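Local atomic coordinates of UPF0147 protein Ta0600 (PDB entry 2QSB), a protein that is of unknown function, a small all-helical member of the uncharacterised UPF0147 family that folds as a four-helix bundle in the archaeon Thermoplasma acidophilum. Residues A[13-18]-A[83-88]; A[18-23]-A[38-43]. All coordinates share one frame; numbering follows the deposited sequence. Where two conformers were deposited one is given.

Contact 1 of 2, residues A[13-18]-A[83-88]; sequences NEVMYL and SKLEAL
Lys84 and Glu14 close one margin of this helix pair with a hydrogen-bonded salt bridge, NZ of Lys84 lying 2.8 Å from OE1 of Glu14. The ammonium group does not sit in the plane of the carboxylate but meets OE1 from above it, 57° out of plane, and the two side chains cross at about a right angle. The lysine chain runs extended as far as CE and then turns sharply (chi4 -68°), and that last turn brings NZ onto the acid. Both residues are partly exposed, which suits charged ends that keep some access to water while their methylenes face protein.

Those methylenes do much of the packing. CD of Lys84 lies 3.9 Å from CB of Glu14, and CE of Lys84 rests 3.9 Å from CD1 of Leu18, whose side chain crosses the lysine and also reaches Thr80 and Ile81. A long aliphatic chain with a charged tip is well fitted to such a place, since it can lie over apolar neighbours and still deliver its charge to the margin.

Deeper in, Val15 faces helix 72-88 with both methyls. Its CG2 meets CB of Lys84 at 3.5 Å, while CG1 lies 4.0 Å from CD2 of Leu85. Branched at CB, valine fills the space close to its own helix, and the longer Leu85 comes across to it at about a right angle while also touching Cys54, Val57 and Leu58 of helix 50-65.

Over these segments the axes approach to 9.8 Å and their directions differ by 153°, so here the first and last helices run roughly antiparallel. In this protein the Glu14-Lys84 salt bridge edges that pairing, which is one of the antiparallel helix pairs that build its four-helix bundle.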
loop_
_atom_site.group_PDB
_atom_site.type_symbol
_atom_site.label_atom_id
_atom_site.label_comp_id
_atom_site.label_asym_id
_atom_site.label_seq_id
_atom_site.Cartn_x
_atom_site.Cartn_y
_atom_site.Cartn_z
ATOM N N ASN A 13 6.925 4.091 -7.861
ATOM C CA ASN A 13 7.046 2.865 -8.631
ATOM C C ASN A 13 7.145 1.637 -7.741
ATOM O O ASN A 13 6.536 0.599 -8.009
ATOM C CB ASN A 13 8.296 2.890 -9.512
ATOM C CG ASN A 13 8.226 3.902 -10.611
ATOM O OD1 ASN A 13 7.142 4.366 -10.989
ATOM N ND2 ASN A 13 9.389 4.258 -11.153
ATOM N N GLU A 14 7.959 1.733 -6.686
ATOM C CA GLU A 14 8.123 0.621 -5.762
ATOM C C GLU A 14 6.821 0.326 -5.024
ATOM O O GLU A 14 6.456 -0.846 -4.875
ATOM C CB GLU A 14 9.250 0.972 -4.762
ATOM C CG GLU A 14 10.632 1.023 -5.404
ATOM C CD GLU A 14 11.680 1.793 -4.616
ATOM O OE1 GLU A 14 11.429 2.388 -3.540
ATOM O OE2 GLU A 14 12.813 1.818 -5.121
ATOM N N VAL A 15 6.103 1.367 -4.598
ATOM C CA VAL A 15 4.823 1.156 -3.922
ATOM C C VAL A 15 3.847 0.424 -4.842
ATOM O O VAL A 15 3.161 -0.497 -4.401
ATOM C CB VAL A 15 4.255 2.504 -3.414
ATOM C CG1 VAL A 15 2.788 2.379 -3.033
ATOM C CG2 VAL A 15 5.097 3.017 -2.244
HETATM N N MSE A 16 3.770 0.837 -6.112
HETATM C CA MSE A 16 2.830 0.171 -7.029
HETATM C C MSE A 16 3.185 -1.284 -7.230
HETATM O O MSE A 16 2.303 -2.144 -7.215
HETATM C CB MSE A 16 2.799 0.929 -8.351
HETATM C CG MSE A 16 2.079 2.280 -8.290
HETATM SE SE MSE A 16 0.154 2.167 -7.878
HETATM C CE MSE A 16 -0.351 1.168 -9.407
ATOM N N TYR A 17 4.473 -1.570 -7.400
ATOM C CA TYR A 17 4.913 -2.947 -7.587
ATOM C C TYR A 17 4.620 -3.775 -6.327
ATOM O O TYR A 17 4.071 -4.882 -6.410
ATOM C CB TYR A 17 6.423 -2.962 -7.870
ATOM C CG TYR A 17 7.009 -4.340 -7.771
ATOM C CD1 TYR A 17 6.737 -5.318 -8.725
ATOM C CD2 TYR A 17 7.782 -4.684 -6.676
ATOM C CE1 TYR A 17 7.265 -6.603 -8.600
ATOM C CE2 TYR A 17 8.307 -5.949 -6.551
ATOM C CZ TYR A 17 8.047 -6.893 -7.507
ATOM O OH TYR A 17 8.565 -8.165 -7.348
ATOM N N LEU A 18 4.950 -3.229 -5.152
ATOM C CA LEU A 18 4.748 -3.981 -3.924
ATOM C C LEU A 18 3.262 -4.190 -3.632
ATOM O O LEU A 18 2.880 -5.258 -3.131
ATOM C CB LEU A 18 5.433 -3.280 -2.746
ATOM C CG LEU A 18 6.970 -3.258 -2.795
ATOM C CD1 LEU A 18 7.499 -2.354 -1.692
ATOM C CD2 LEU A 18 7.571 -4.666 -2.673
ATOM N N SER A 83 5.983 2.636 4.752
ATOM C CA SER A 83 7.212 3.392 4.951
ATOM C C SER A 83 7.639 4.191 3.719
ATOM O O SER A 83 8.194 5.291 3.833
ATOM C CB SER A 83 8.318 2.447 5.382
ATOM O OG SER A 83 8.007 1.888 6.648
ATOM N N LYS A 84 7.369 3.645 2.540
ATOM C CA LYS A 84 7.657 4.337 1.293
ATOM C C LYS A 84 6.632 5.432 1.035
ATOM O O LYS A 84 6.989 6.526 0.580
ATOM C CB LYS A 84 7.708 3.327 0.139
ATOM C CG LYS A 84 8.908 2.388 0.246
ATOM C CD LYS A 84 8.953 1.423 -0.913
ATOM C CE LYS A 84 10.100 0.447 -0.864
ATOM N NZ LYS A 84 11.433 1.103 -1.066
ATOM N N LEU A 85 5.355 5.162 1.327
ATOM C CA LEU A 85 4.344 6.214 1.199
ATOM C C LEU A 85 4.594 7.396 2.131
ATOM O O LEU A 85 4.354 8.544 1.752
ATOM C CB LEU A 85 2.947 5.656 1.443
ATOM C CG LEU A 85 2.427 4.781 0.318
ATOM C CD1 LEU A 85 1.215 4.007 0.822
ATOM C CD2 LEU A 85 2.101 5.677 -0.899
ATOM N N GLU A 86 5.094 7.139 3.340
ATOM C CA GLU A 86 5.377 8.223 4.297
ATOM C C GLU A 86 6.621 9.010 3.907
ATOM O O GLU A 86 6.785 10.179 4.277
ATOM C CB GLU A 86 5.488 7.669 5.725
ATOM C CG GLU A 86 4.127 7.153 6.222
ATOM C CD GLU A 86 4.013 7.004 7.723
ATOM O OE1 GLU A 86 4.929 6.443 8.361
ATOM O OE2 GLU A 86 2.953 7.404 8.243
ATOM N N ALA A 87 7.507 8.376 3.157
ATOM C CA ALA A 87 8.664 9.073 2.602
ATOM C C ALA A 87 8.269 9.909 1.372
ATOM O O ALA A 87 8.858 10.954 1.159
ATOM C CB ALA A 87 9.792 8.095 2.262
ATOM N N LEU A 88 7.255 9.454 0.631
ATOM C CA LEU A 88 6.705 10.104 -0.588
ATOM C C LEU A 88 5.799 11.270 -0.249
ATOM O O LEU A 88 5.789 12.283 -0.973
ATOM C CB LEU A 88 5.898 9.077 -1.432
ATOM C CG LEU A 88 5.127 9.513 -2.659
ATOM C CD1 LEU A 88 6.154 10.084 -3.635
ATOM C CD2 LEU A 88 4.400 8.317 -3.219
#

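Contact 2 of 2, residues A[18-23]-A[38-43]; sequences LLDELS and DSKAKL
Leu19 and Lys40 mark the closest backbone approach, CA to CA, of two consecutive helices, 6-23 and 30-43, which form a helical hairpin within the four-helix bundle. Their local axes are inclined at 151° and come within 9.5 Å of each other.

Apolar contacts lie on the inner side. CD1 of Leu19 meets CD1 of Leu43 at 3.7 Å, the two side chains crossing at about a right angle. The forked end of Leu19 also faces CB of Ser39, with CD1 and CD2 each 4.0 Å away. Leucine suits this place because both its methyls can be brought to bear on the neighbouring helix. Serine's small side chain allows so close an approach, and its buried hydroxyl is satisfied within its own helix by the carbonyl of Val35.

Mixed contacts belong to Lys40. With CG set between the backbone N and the carbonyl carbon (chi1 61°), its chain passes along helix 6-23: CB lies 4.1 Å from CB of Leu19 and CD 3.9 Å from CA of Asp20. A flexible chain of methylenes can lie against the neighbouring helix and carry its amine toward an acid.

Polar interactions are looser across the interface than along the helix. Lys40 was modelled in two conformers, so the placement of its amine is doubtful, and the salt bridge from its NZ to Asp20 OD1, at 3.8 Å, is at best long and weak. Near the end of the segment, the hydroxyl of Ser23 turns back to donate a hydrogen bond of 2.8 Å from OG to the backbone O of Asp20.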
loop_
_atom_site.group_PDB
_atom_site.type_symbol
_atom_site.label_atom_id
_atom_site.label_comp_id
_atom_site.label_asym_id
_atom_site.label_seq_id
_atom_site.Cartn_x
_atom_site.Cartn_y
_atom_site.Cartn_z
ATOM N N LEU A 18 4.950 -3.229 -5.152
ATOM C CA LEU A 18 4.748 -3.981 -3.924
ATOM C C LEU A 18 3.262 -4.190 -3.632
ATOM O O LEU A 18 2.880 -5.258 -3.131
ATOM C CB LEU A 18 5.433 -3.280 -2.746
ATOM C CG LEU A 18 6.970 -3.258 -2.795
ATOM C CD1 LEU A 18 7.499 -2.354 -1.692
ATOM C CD2 LEU A 18 7.571 -4.666 -2.673
ATOM N N LEU A 19 2.412 -3.193 -3.910
ATOM C CA LEU A 19 0.971 -3.390 -3.742
ATOM C C LEU A 19 0.453 -4.407 -4.713
ATOM O O LEU A 19 -0.422 -5.208 -4.363
ATOM C CB LEU A 19 0.234 -2.064 -3.936
ATOM C CG LEU A 19 0.303 -1.128 -2.734
ATOM C CD1 LEU A 19 -0.218 0.228 -3.155
ATOM C CD2 LEU A 19 -0.528 -1.680 -1.576
ATOM N N ASP A 20 0.967 -4.406 -5.943
ATOM C CA ASP A 20 0.533 -5.430 -6.881
ATOM C C ASP A 20 0.895 -6.826 -6.392
ATOM O O ASP A 20 0.046 -7.745 -6.419
ATOM C CB ASP A 20 1.056 -5.171 -8.279
ATOM C CG ASP A 20 0.289 -5.996 -9.288
ATOM O OD1 ASP A 20 -0.844 -5.582 -9.627
ATOM O OD2 ASP A 20 0.798 -7.055 -9.690
ATOM N N GLU A 21 2.136 -6.996 -5.955
ATOM C CA GLU A 21 2.545 -8.267 -5.387
ATOM C C GLU A 21 1.652 -8.676 -4.212
ATOM O O GLU A 21 1.231 -9.822 -4.120
ATOM C CB GLU A 21 4.011 -8.175 -4.943
ATOM C CG GLU A 21 5.008 -8.106 -6.103
ATOM C CD GLU A 21 5.026 -9.373 -6.930
ATOM O OE1 GLU A 21 5.603 -10.360 -6.434
ATOM O OE2 GLU A 21 4.477 -9.395 -8.054
ATOM N N LEU A 22 1.373 -7.744 -3.309
ATOM C CA LEU A 22 0.569 -8.060 -2.132
ATOM C C LEU A 22 -0.826 -8.505 -2.564
ATOM O O LEU A 22 -1.411 -9.432 -1.971
ATOM C CB LEU A 22 0.548 -6.842 -1.175
ATOM C CG LEU A 22 -0.195 -7.048 0.141
ATOM C CD1 LEU A 22 0.462 -8.176 0.933
ATOM C CD2 LEU A 22 -0.173 -5.758 0.923
ATOM N N SER A 23 -1.394 -7.837 -3.571
ATOM C CA SER A 23 -2.742 -8.158 -4.027
ATOM C C SER A 23 -2.831 -9.568 -4.593
ATOM O O SER A 23 -3.916 -10.143 -4.657
ATOM C CB SER A 23 -3.211 -7.132 -5.064
ATOM O OG SER A 23 -2.687 -7.409 -6.367
ATOM N N ASP A 38 -7.522 -2.134 -3.709
ATOM C CA ASP A 38 -8.173 -0.836 -3.605
ATOM C C ASP A 38 -7.140 0.270 -3.466
ATOM O O ASP A 38 -7.310 1.368 -3.988
ATOM C CB ASP A 38 -9.117 -0.817 -2.428
ATOM C CG ASP A 38 -10.375 -1.695 -2.641
ATOM O OD1 ASP A 38 -10.648 -2.161 -3.751
ATOM O OD2 ASP A 38 -11.087 -1.865 -1.646
ATOM N N SER A 39 -6.018 -0.030 -2.812
ATOM C CA SER A 39 -4.953 0.960 -2.627
ATOM C C SER A 39 -4.291 1.325 -3.944
ATOM O O SER A 39 -4.051 2.498 -4.228
ATOM C CB SER A 39 -3.883 0.451 -1.655
ATOM O OG SER A 39 -4.392 0.305 -0.346
ATOM N N LYS A 40 -4.010 0.318 -4.753
ATOM C CA LYS A 40 -3.343 0.604 -5.996
ATOM C C LYS A 40 -4.286 1.330 -6.997
ATOM O O LYS A 40 -3.809 2.144 -7.793
ATOM C CB LYS A 40 -2.603 -0.653 -6.517
ATOM C CG LYS A 40 -3.492 -1.867 -6.817
ATOM C CD LYS A 40 -2.684 -3.161 -7.067
ATOM C CE LYS A 40 -2.781 -3.620 -8.518
ATOM N NZ LYS A 40 -4.148 -3.894 -8.934
ATOM N N ALA A 41 -5.612 1.098 -6.922
ATOM C CA ALA A 41 -6.580 1.863 -7.682
ATOM C C ALA A 41 -6.644 3.303 -7.193
ATOM O O ALA A 41 -6.696 4.214 -7.995
ATOM C CB ALA A 41 -7.973 1.203 -7.658
ATOM N N LYS A 42 -6.610 3.515 -5.880
ATOM C CA LYS A 42 -6.651 4.854 -5.332
ATOM C C LYS A 42 -5.415 5.650 -5.750
ATOM O O LYS A 42 -5.527 6.820 -6.127
ATOM C CB LYS A 42 -6.786 4.776 -3.799
ATOM C CG LYS A 42 -6.845 6.119 -3.104
ATOM C CD LYS A 42 -8.046 6.946 -3.587
ATOM C CE LYS A 42 -8.504 7.911 -2.561
ATOM N NZ LYS A 42 -9.698 8.634 -3.083
ATOM N N LEU A 43 -4.244 5.027 -5.659
ATOM C CA LEU A 43 -3.013 5.707 -6.074
ATOM C C LEU A 43 -3.024 6.038 -7.560
ATOM O O LEU A 43 -2.306 6.935 -7.991
ATOM C CB LEU A 43 -1.799 4.828 -5.771
ATOM C CG LEU A 43 -1.470 4.729 -4.290
ATOM C CD1 LEU A 43 -0.286 3.827 -4.104
ATOM C CD2 LEU A 43 -1.140 6.068 -3.665
#

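How the contacts relate
Helix 6-23 is common to both contacts: it meets the last helix through contact 1 and the second helix through contact 2, with Leu18 belonging to both ranges but facing helix 72-88. The centres are about 10 Å apart, and the interval is bridged by Leu43, whose CD1 lies 3.6 Å from CG1 of Val15 and whose CD2 is 4.3 Å from CD2 of Leu85. Three helices therefore meet in one continuous apolar interior. Beside it, SE of the selenomethionine at Met16 lies 3.9 Å from CB of the same Leu43. Along the sequence, the 18-23/38-43 pairing falls wholly within the span that the 13-18/83-88 pairing brings together.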